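PDB 3L22: SusD superfamily protein, which probably binds sugars at the outer membrane, as a SusD family member, and also binds zinc ions. Local coordinates for residues 122-125 with 126-130; 170-173 with 174-177; 206-209 with 210-214. One frame throughout, in Å; residues are numbered along the deposited sequence.

Interaction 1 (122-125 with 126-130); sequences FVRA and LAYYY
Arg-124 and Tyr-128 run side by side in the same direction from successive turns of an α-helix, residues 113-131 of the largely helical, TPR-like fold of the SusD family. The aliphatic part of the arginine does the touching: its CG lies 3.8 Å from CE2 of the tyrosine ring. Two different first torsions bring the groups together, since Arg-124 has CG anti to the backbone N (chi1 -177°) whereas Tyr-128 has its CG beside the backbone N. The ring also meets the preceding turn obliquely, with Tyr-128 CD2 3.4 Å from Arg-124 O. Guanidinium and ring planes are turned 52° apart, so the pair is not a parallel stack.

A second pair, Phe-122 and Leu-126, lies on another face of the helix. Here the contact is apolar, Phe-122 CE2 to Leu-126 CD2 at 4.0 Å, with the methyl group approaching the ring obliquely.

Four consecutive i to i+4 backbone bonds set this spacing. Leu-126 N to Phe-122 O is the shortest at 2.8 Å; Tyr-128 N to Arg-124 O, at 3.0 Å, is nearly straight at N-H...O 175°.

Further out, polar partners fix the long side chains. Arg-124 makes a salt bridge through NH2 with Asp-178 and a hydrogen bond through NH1 with Asn-96, while Tyr-128 OH is hydrogen-bonded to Arg-151 O. Leu-206 of helix 200-213 packs against Phe-122, Ala-125 and Leu-126. Within 126-130, neighbouring tyrosines meet: Tyr-129 CD2 sits over the centre of the Tyr-130 ring, 3.9 Å above its plane.

Interaction 2 (170-173 with 174-177); sequences QIYE and HILS. With ZN (zinc ion), chain H; EDO (1,2-ethanediol), chain Z.
Ile-175 folds back over the turn that contains Ile-171 and Tyr-172, and its carbons from CB to CD1 can be followed in turn. CB rests 3.5 Å from Tyr-172 O. From there CG1, beside the backbone N (chi1 -70°), comes within 3.3 Å of Ile-171 O, the carbonyl that also accepts the Ile-175 N-H at 3.0 Å and 169°. The tip, CD1, lies 3.9 Å from Ile-171 CG2, where the two branched side chains cross obliquely, and 4.2 Å from Tyr-172 CD1. Neighbouring helices meet the same side chain through Ala-125 and Val-210.

On another side of the helix His-174 has CG anti to its backbone N, which carries the imidazole away from the preceding turn to a zinc ion. ND1 binds the metal at 2.2 Å; a water and two atoms from outside these segments are the other ligands found. NE2 is hydrogen-bonded to Asp-178, a second-shell carboxylate that helps fix the ring's rotation and would probably make the imidazole a stronger zinc ligand.

Glu-173 O accepts the Ser-177 N-H at 3.1 Å and, weakly, the Ser-177 hydroxyl. Leu-176 O accepts a hydrogen bond from an ethanediol, probably a crystallisation additive. Together these contacts are those of a regular i to i+4 α-helix whose Ile-175 faces helices 113-131 and 200-213 and whose histidine supplies one ligand of a zinc site.

Interaction 3 (206-209 with 210-214); sequences LKMR and VYMAM. With EDO (1,2-ethanediol), chain Z.
Lys-207 and Tyr-211 make the closest contact between two side chains across residues 206-209 and 210-214. CG of the lysine approaches CE2 of the tyrosine ring at 3.7 Å, the two chains lying alongside one another and pointing the same way. Selenomethionines Met-208 and Met-212 form a second side-by-side pair, with CG of Met-208 4.0 Å from SE of Met-212.

Side chains also meet backbone carbonyls. CD2 of Tyr-211 comes 3.6 Å from Lys-207 O, the carbonyl meeting the ring obliquely. Met-212 CG, which chi1 of -69° sets beside the backbone N, passes 3.3 Å from Met-208 O. On another face Val-210 CG2 meets Leu-206 O at 3.3 Å.

Among the backbone hydrogen bonds, four successive i to i+4 pairs run from Val-210 to Ala-213. Tyr-211 N to Lys-207 O is nearly straight, 2.9 Å and 174°, whereas Ala-213 N to Arg-209 O is more bent at 152°. Met-214 N bonds to Tyr-211 O, i to i+3, and weakly to Val-210 O.

Charged groups form a further class. Lys-207 is bent at chi3, and its NZ donates to O1 of an ethanediol at 2.8 Å, weakly to O2, and also to Leu-179 O. Arg-209, extended from CG to NE, makes a salt bridge through NE with Glu-329 and a weak hydrogen bond through NH1 with Tyr-129 OH.

Helix 200-213 thus lies between several others: Met-208 and Met-212 pack on helix 327-339, Tyr-211 meets Leu-176 and Ala-213 meets Tyr-172 of helix 168-178, and Leu-206 packs on helix 113-131.

From the N terminus the contacts come in series, interaction 1 on helix 113-131, interaction 2 on helix 168-178 and interaction 3 on helix 200-213; none nests within or crosses another, and each closes only successive turns of its own helix. Long-range cohesion comes from contacts between them. Ile-175 CD1 of interaction 2 reaches Tyr-129 N of interaction 1 at 3.5 Å, and Ile-175 CG2 lies 3.7 Å from Val-210 CG2 of interaction 3. Asp-178 joins the first two, receiving Arg-124 at one oxygen and His-174 at the other. The same ethanediol bridges Leu-176 and Lys-207; Leu-206 CD1, 3.6 Å from Tyr-129 CG, completes the third pairing.

Interaction 1 (122-125 with 126-130)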
loop_
_atom_site.group_PDB
_atom_site.type_symbol
_atom_site.label_atom_id
_atom_site.label_comp_id
_atom_site.label_asym_id
_atom_site.label_seq_id
_atom_site.Cartn_x
_atom_site.Cartn_y
_atom_site.Cartn_z
ATOM N N PHE A 122 -11.103 8.915 -4.098
ATOM C CA PHE A 122 -10.191 7.778 -4.066
ATOM C C PHE A 122 -8.858 8.158 -3.374
ATOM O O PHE A 122 -8.389 7.422 -2.529
ATOM C CB PHE A 122 -9.908 7.246 -5.471
ATOM C CG PHE A 122 -8.836 6.220 -5.506
ATOM C CD1 PHE A 122 -9.144 4.871 -5.256
ATOM C CD2 PHE A 122 -7.502 6.579 -5.703
ATOM C CE1 PHE A 122 -8.163 3.911 -5.257
ATOM C CE2 PHE A 122 -6.509 5.613 -5.686
ATOM C CZ PHE A 122 -6.862 4.261 -5.449
ATOM N N VAL A 123 -8.280 9.303 -3.743
ATOM C CA VAL A 123 -7.043 9.779 -3.139
ATOM C C VAL A 123 -7.217 9.993 -1.615
ATOM O O VAL A 123 -6.389 9.529 -0.842
ATOM C CB VAL A 123 -6.518 11.023 -3.845
ATOM C CG1 VAL A 123 -5.304 11.601 -3.142
ATOM C CG2 VAL A 123 -6.171 10.682 -5.308
ATOM N N ARG A 124 -8.336 10.591 -1.191
ATOM C CA ARG A 124 -8.598 10.749 0.246
ATOM C C ARG A 124 -8.753 9.393 0.923
ATOM O O ARG A 124 -8.203 9.175 2.002
ATOM C CB ARG A 124 -9.829 11.589 0.463
ATOM C CG ARG A 124 -10.145 11.867 1.924
ATOM C CD ARG A 124 -11.183 12.986 2.022
ATOM N NE ARG A 124 -12.478 12.574 1.522
ATOM C CZ ARG A 124 -13.506 13.412 1.335
ATOM N NH1 ARG A 124 -13.421 14.723 1.632
ATOM N NH2 ARG A 124 -14.663 12.920 0.930
ATOM N N ALA A 125 -9.431 8.469 0.248
ATOM C CA ALA A 125 -9.662 7.131 0.773
ATOM C C ALA A 125 -8.337 6.372 0.977
ATOM O O ALA A 125 -8.103 5.749 2.037
ATOM C CB ALA A 125 -10.622 6.341 -0.176
ATOM N N LEU A 126 -7.453 6.477 -0.012
ATOM C CA LEU A 126 -6.154 5.852 0.077
ATOM C C LEU A 126 -5.297 6.419 1.234
ATOM O O LEU A 126 -4.603 5.663 1.977
ATOM C CB LEU A 126 -5.434 5.981 -1.286
ATOM C CG LEU A 126 -4.226 5.090 -1.529
ATOM C CD1 LEU A 126 -4.535 3.569 -1.323
ATOM C CD2 LEU A 126 -3.594 5.338 -2.922
ATOM N N ALA A 127 -5.343 7.736 1.403
ATOM C CA ALA A 127 -4.570 8.376 2.458
ATOM C C ALA A 127 -5.037 7.871 3.829
ATOM O O ALA A 127 -4.225 7.420 4.660
ATOM C CB ALA A 127 -4.688 9.881 2.349
ATOM N N TYR A 128 -6.354 7.881 4.049
ATOM C CA TYR A 128 -6.910 7.346 5.300
ATOM C C TYR A 128 -6.611 5.861 5.490
ATOM O O TYR A 128 -6.396 5.410 6.623
ATOM C CB TYR A 128 -8.424 7.617 5.413
ATOM C CG TYR A 128 -8.714 9.006 5.923
ATOM C CD1 TYR A 128 -8.346 9.369 7.219
ATOM C CD2 TYR A 128 -9.321 9.981 5.114
ATOM C CE1 TYR A 128 -8.572 10.639 7.709
ATOM C CE2 TYR A 128 -9.567 11.283 5.616
ATOM C CZ TYR A 128 -9.180 11.593 6.913
ATOM O OH TYR A 128 -9.363 12.839 7.439
ATOM N N TYR A 129 -6.610 5.093 4.398
ATOM C CA TYR A 129 -6.333 3.674 4.489
ATOM C C TYR A 129 -4.929 3.395 5.060
ATOM O O TYR A 129 -4.746 2.526 5.925
ATOM C CB TYR A 129 -6.514 3.011 3.099
ATOM C CG TYR A 129 -5.920 1.640 3.010
ATOM C CD1 TYR A 129 -6.643 0.524 3.418
ATOM C CD2 TYR A 129 -4.654 1.447 2.507
ATOM C CE1 TYR A 129 -6.117 -0.749 3.344
ATOM C CE2 TYR A 129 -4.094 0.151 2.433
ATOM C CZ TYR A 129 -4.831 -0.930 2.842
ATOM O OH TYR A 129 -4.312 -2.209 2.757
ATOM N N TYR A 130 -3.936 4.123 4.549
ATOM C CA TYR A 130 -2.583 3.961 5.070
ATOM C C TYR A 130 -2.443 4.424 6.543
ATOM O O TYR A 130 -1.806 3.729 7.333
ATOM C CB TYR A 130 -1.560 4.606 4.136
ATOM C CG TYR A 130 -1.363 3.815 2.845
ATOM C CD1 TYR A 130 -0.899 2.507 2.881
ATOM C CD2 TYR A 130 -1.600 4.397 1.607
ATOM C CE1 TYR A 130 -0.686 1.783 1.717
ATOM C CE2 TYR A 130 -1.412 3.691 0.437
ATOM C CZ TYR A 130 -0.935 2.390 0.493
ATOM O OH TYR A 130 -0.732 1.676 -0.652
#

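Interaction 2 (170-173 with 174-177)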
loop_
_atom_site.group_PDB
_atom_site.type_symbol
_atom_site.label_atom_id
_atom_site.label_comp_id
_atom_site.label_asym_id
_atom_site.label_seq_id
_atom_site.Cartn_x
_atom_site.Cartn_y
_atom_site.Cartn_z
ATOM N N GLN A 170 -14.563 3.143 12.171
ATOM C CA GLN A 170 -15.146 4.371 11.585
ATOM C C GLN A 170 -14.337 4.846 10.388
ATOM O O GLN A 170 -14.902 5.343 9.394
ATOM C CB GLN A 170 -15.278 5.490 12.634
ATOM C CG GLN A 170 -16.424 5.281 13.600
ATOM C CD GLN A 170 -16.357 6.214 14.807
ATOM O OE1 GLN A 170 -15.277 6.589 15.299
ATOM N NE2 GLN A 170 -17.527 6.603 15.283
ATOM N N ILE A 171 -13.021 4.688 10.470
ATOM C CA ILE A 171 -12.170 5.135 9.364
ATOM C C ILE A 171 -12.426 4.253 8.144
ATOM O O ILE A 171 -12.620 4.773 7.034
ATOM C CB ILE A 171 -10.675 5.172 9.749
ATOM C CG1 ILE A 171 -10.414 6.248 10.801
ATOM C CG2 ILE A 171 -9.781 5.393 8.516
ATOM C CD1 ILE A 171 -10.686 7.687 10.416
ATOM N N TYR A 172 -12.467 2.934 8.342
ATOM C CA TYR A 172 -12.826 2.045 7.262
ATOM C C TYR A 172 -14.190 2.347 6.670
ATOM O O TYR A 172 -14.372 2.277 5.445
ATOM C CB TYR A 172 -12.778 0.581 7.681
ATOM C CG TYR A 172 -11.396 -0.026 7.801
ATOM C CD1 TYR A 172 -10.399 0.210 6.841
ATOM C CD2 TYR A 172 -11.091 -0.892 8.834
ATOM C CE1 TYR A 172 -9.128 -0.397 6.954
ATOM C CE2 TYR A 172 -9.821 -1.462 8.944
ATOM C CZ TYR A 172 -8.870 -1.234 8.008
ATOM O OH TYR A 172 -7.622 -1.815 8.129
ATOM N N GLU A 173 -15.148 2.685 7.520
ATOM C CA GLU A 173 -16.514 2.942 7.056
ATOM C C GLU A 173 -16.563 4.204 6.209
ATOM O O GLU A 173 -17.291 4.249 5.216
ATOM C CB GLU A 173 -17.489 3.012 8.237
ATOM C CG GLU A 173 -17.824 1.599 8.783
ATOM C CD GLU A 173 -18.497 1.582 10.149
ATOM O OE1 GLU A 173 -18.367 2.564 10.943
ATOM O OE2 GLU A 173 -19.177 0.553 10.429
ATOM N N HIS A 174 -15.757 5.202 6.564
ATOM C CA HIS A 174 -15.700 6.411 5.746
ATOM C C HIS A 174 -14.993 6.131 4.391
ATOM O O HIS A 174 -15.440 6.591 3.337
ATOM C CB HIS A 174 -15.023 7.602 6.426
ATOM C CG HIS A 174 -14.795 8.690 5.451
ATOM N ND1 HIS A 174 -15.816 9.500 5.041
ATOM C CD2 HIS A 174 -13.753 8.954 4.628
ATOM C CE1 HIS A 174 -15.406 10.269 4.050
ATOM N NE2 HIS A 174 -14.155 9.938 3.766
ATOM N N ILE A 175 -13.925 5.360 4.427
ATOM C CA ILE A 175 -13.240 4.920 3.202
ATOM C C ILE A 175 -14.244 4.266 2.269
ATOM O O ILE A 175 -14.269 4.582 1.090
ATOM C CB ILE A 175 -12.062 3.974 3.504
ATOM C CG1 ILE A 175 -10.930 4.762 4.175
ATOM C CG2 ILE A 175 -11.544 3.288 2.221
ATOM C CD1 ILE A 175 -9.855 3.907 4.896
ATOM N N LEU A 176 -15.130 3.418 2.802
ATOM C CA LEU A 176 -16.125 2.774 1.961
ATOM C C LEU A 176 -17.083 3.805 1.370
ATOM O O LEU A 176 -17.507 3.645 0.212
ATOM C CB LEU A 176 -16.888 1.687 2.720
ATOM C CG LEU A 176 -16.091 0.470 3.155
ATOM C CD1 LEU A 176 -16.978 -0.399 4.083
ATOM C CD2 LEU A 176 -15.569 -0.306 1.961
ATOM N N SER A 177 -17.426 4.844 2.140
ATOM C CA SER A 177 -18.227 5.938 1.583
ATOM C C SER A 177 -17.539 6.678 0.418
ATOM O O SER A 177 -18.173 6.982 -0.583
ATOM C CB SER A 177 -18.592 6.953 2.655
ATOM O OG SER A 177 -19.434 6.377 3.601
HETATM ZN ZN ZN H . -17.839 9.629 5.802
HETATM C C1 EDO Z . -20.127 -0.148 -0.968
HETATM O O1 EDO Z . -19.738 -0.576 -2.266
HETATM C C2 EDO Z . -19.174 0.782 -0.259
HETATM O O2 EDO Z . -18.104 1.283 -1.041
HETATM O O HOH W 1 -18.689 10.649 4.021
#

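Interaction 3 (206-209 with 210-214)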
loop_
_atom_site.group_PDB
_atom_site.type_symbol
_atom_site.label_atom_id
_atom_site.label_comp_id
_atom_site.label_asym_id
_atom_site.label_seq_id
_atom_site.Cartn_x
_atom_site.Cartn_y
_atom_site.Cartn_z
ATOM N N LEU A 206 -8.982 -1.189 -3.588
ATOM C CA LEU A 206 -8.928 -0.590 -2.253
ATOM C C LEU A 206 -10.119 -1.105 -1.405
ATOM O O LEU A 206 -9.976 -1.388 -0.213
ATOM C CB LEU A 206 -8.931 0.952 -2.313
ATOM C CG LEU A 206 -8.705 1.707 -0.999
ATOM C CD1 LEU A 206 -7.503 1.148 -0.209
ATOM C CD2 LEU A 206 -8.553 3.221 -1.248
ATOM N N LYS A 207 -11.281 -1.195 -2.040
ATOM C CA LYS A 207 -12.478 -1.680 -1.390
ATOM C C LYS A 207 -12.233 -3.141 -0.958
ATOM O O LYS A 207 -12.508 -3.513 0.172
ATOM C CB LYS A 207 -13.641 -1.566 -2.363
ATOM C CG LYS A 207 -15.012 -1.830 -1.813
ATOM C CD LYS A 207 -16.140 -1.583 -2.859
ATOM C CE LYS A 207 -16.295 -0.134 -3.269
ATOM N NZ LYS A 207 -17.590 0.139 -3.973
HETATM N N MSE A 208 -11.629 -3.941 -1.819
HETATM C CA MSE A 208 -11.308 -5.288 -1.418
HETATM C C MSE A 208 -10.375 -5.334 -0.212
HETATM O O MSE A 208 -10.634 -6.098 0.713
HETATM C CB MSE A 208 -10.716 -6.104 -2.549
HETATM C CG MSE A 208 -10.324 -7.497 -2.084
HETATM SE SE MSE A 208 -10.032 -8.813 -3.502
HETATM C CE MSE A 208 -8.943 -7.805 -4.426
ATOM N N ARG A 209 -9.305 -4.537 -0.221
ATOM C CA ARG A 209 -8.404 -4.495 0.912
ATOM C C ARG A 209 -9.109 -4.115 2.202
ATOM O O ARG A 209 -8.840 -4.700 3.253
ATOM C CB ARG A 209 -7.239 -3.527 0.673
ATOM C CG ARG A 209 -6.232 -4.024 -0.347
ATOM C CD ARG A 209 -4.907 -3.314 -0.093
ATOM N NE ARG A 209 -3.843 -3.511 -1.061
ATOM C CZ ARG A 209 -2.659 -2.921 -0.990
ATOM N NH1 ARG A 209 -2.364 -2.095 0.026
ATOM N NH2 ARG A 209 -1.750 -3.166 -1.912
ATOM N N VAL A 210 -9.996 -3.138 2.125
ATOM C CA VAL A 210 -10.713 -2.699 3.286
ATOM C C VAL A 210 -11.602 -3.826 3.805
ATOM O O VAL A 210 -11.596 -4.126 4.985
ATOM C CB VAL A 210 -11.532 -1.422 2.997
ATOM C CG1 VAL A 210 -12.547 -1.134 4.106
ATOM C CG2 VAL A 210 -10.574 -0.235 2.808
ATOM N N TYR A 211 -12.391 -4.439 2.928
ATOM C CA TYR A 211 -13.261 -5.508 3.378
ATOM C C TYR A 211 -12.482 -6.695 3.936
ATOM O O TYR A 211 -12.904 -7.286 4.926
ATOM C CB TYR A 211 -14.243 -5.934 2.290
ATOM C CG TYR A 211 -15.459 -5.029 2.105
ATOM C CD1 TYR A 211 -16.252 -4.642 3.188
ATOM C CD2 TYR A 211 -15.848 -4.596 0.832
ATOM C CE1 TYR A 211 -17.399 -3.863 3.011
ATOM C CE2 TYR A 211 -16.997 -3.823 0.656
ATOM C CZ TYR A 211 -17.747 -3.443 1.741
ATOM O OH TYR A 211 -18.896 -2.699 1.588
HETATM N N MSE A 212 -11.325 -7.020 3.377
HETATM C CA MSE A 212 -10.500 -8.089 3.981
HETATM C C MSE A 212 -10.059 -7.754 5.398
HETATM O O MSE A 212 -10.062 -8.633 6.276
HETATM C CB MSE A 212 -9.284 -8.408 3.119
HETATM C CG MSE A 212 -9.673 -9.071 1.843
HETATM SE SE MSE A 212 -8.122 -9.311 0.675
HETATM C CE MSE A 212 -7.304 -10.734 1.465
ATOM N N ALA A 213 -9.711 -6.489 5.634
ATOM C CA ALA A 213 -9.276 -6.047 6.971
ATOM C C ALA A 213 -10.424 -6.207 7.995
ATOM O O ALA A 213 -10.188 -6.243 9.213
ATOM C CB ALA A 213 -8.760 -4.556 6.913
HETATM N N MSE A 214 -11.671 -6.269 7.487
HETATM C CA MSE A 214 -12.860 -6.393 8.325
HETATM C C MSE A 214 -13.425 -7.825 8.341
HETATM O O MSE A 214 -14.495 -8.064 8.878
HETATM C CB MSE A 214 -13.916 -5.386 7.850
HETATM C CG MSE A 214 -13.410 -3.930 7.792
HETATM SE SE MSE A 214 -14.693 -2.729 6.956
HETATM C CE MSE A 214 -15.684 -2.239 8.548
HETATM C C1 EDO Z . -20.127 -0.148 -0.968
HETATM O O1 EDO Z . -19.738 -0.576 -2.266
HETATM C C2 EDO Z . -19.174 0.782 -0.259
HETATM O O2 EDO Z . -18.104 1.283 -1.041
#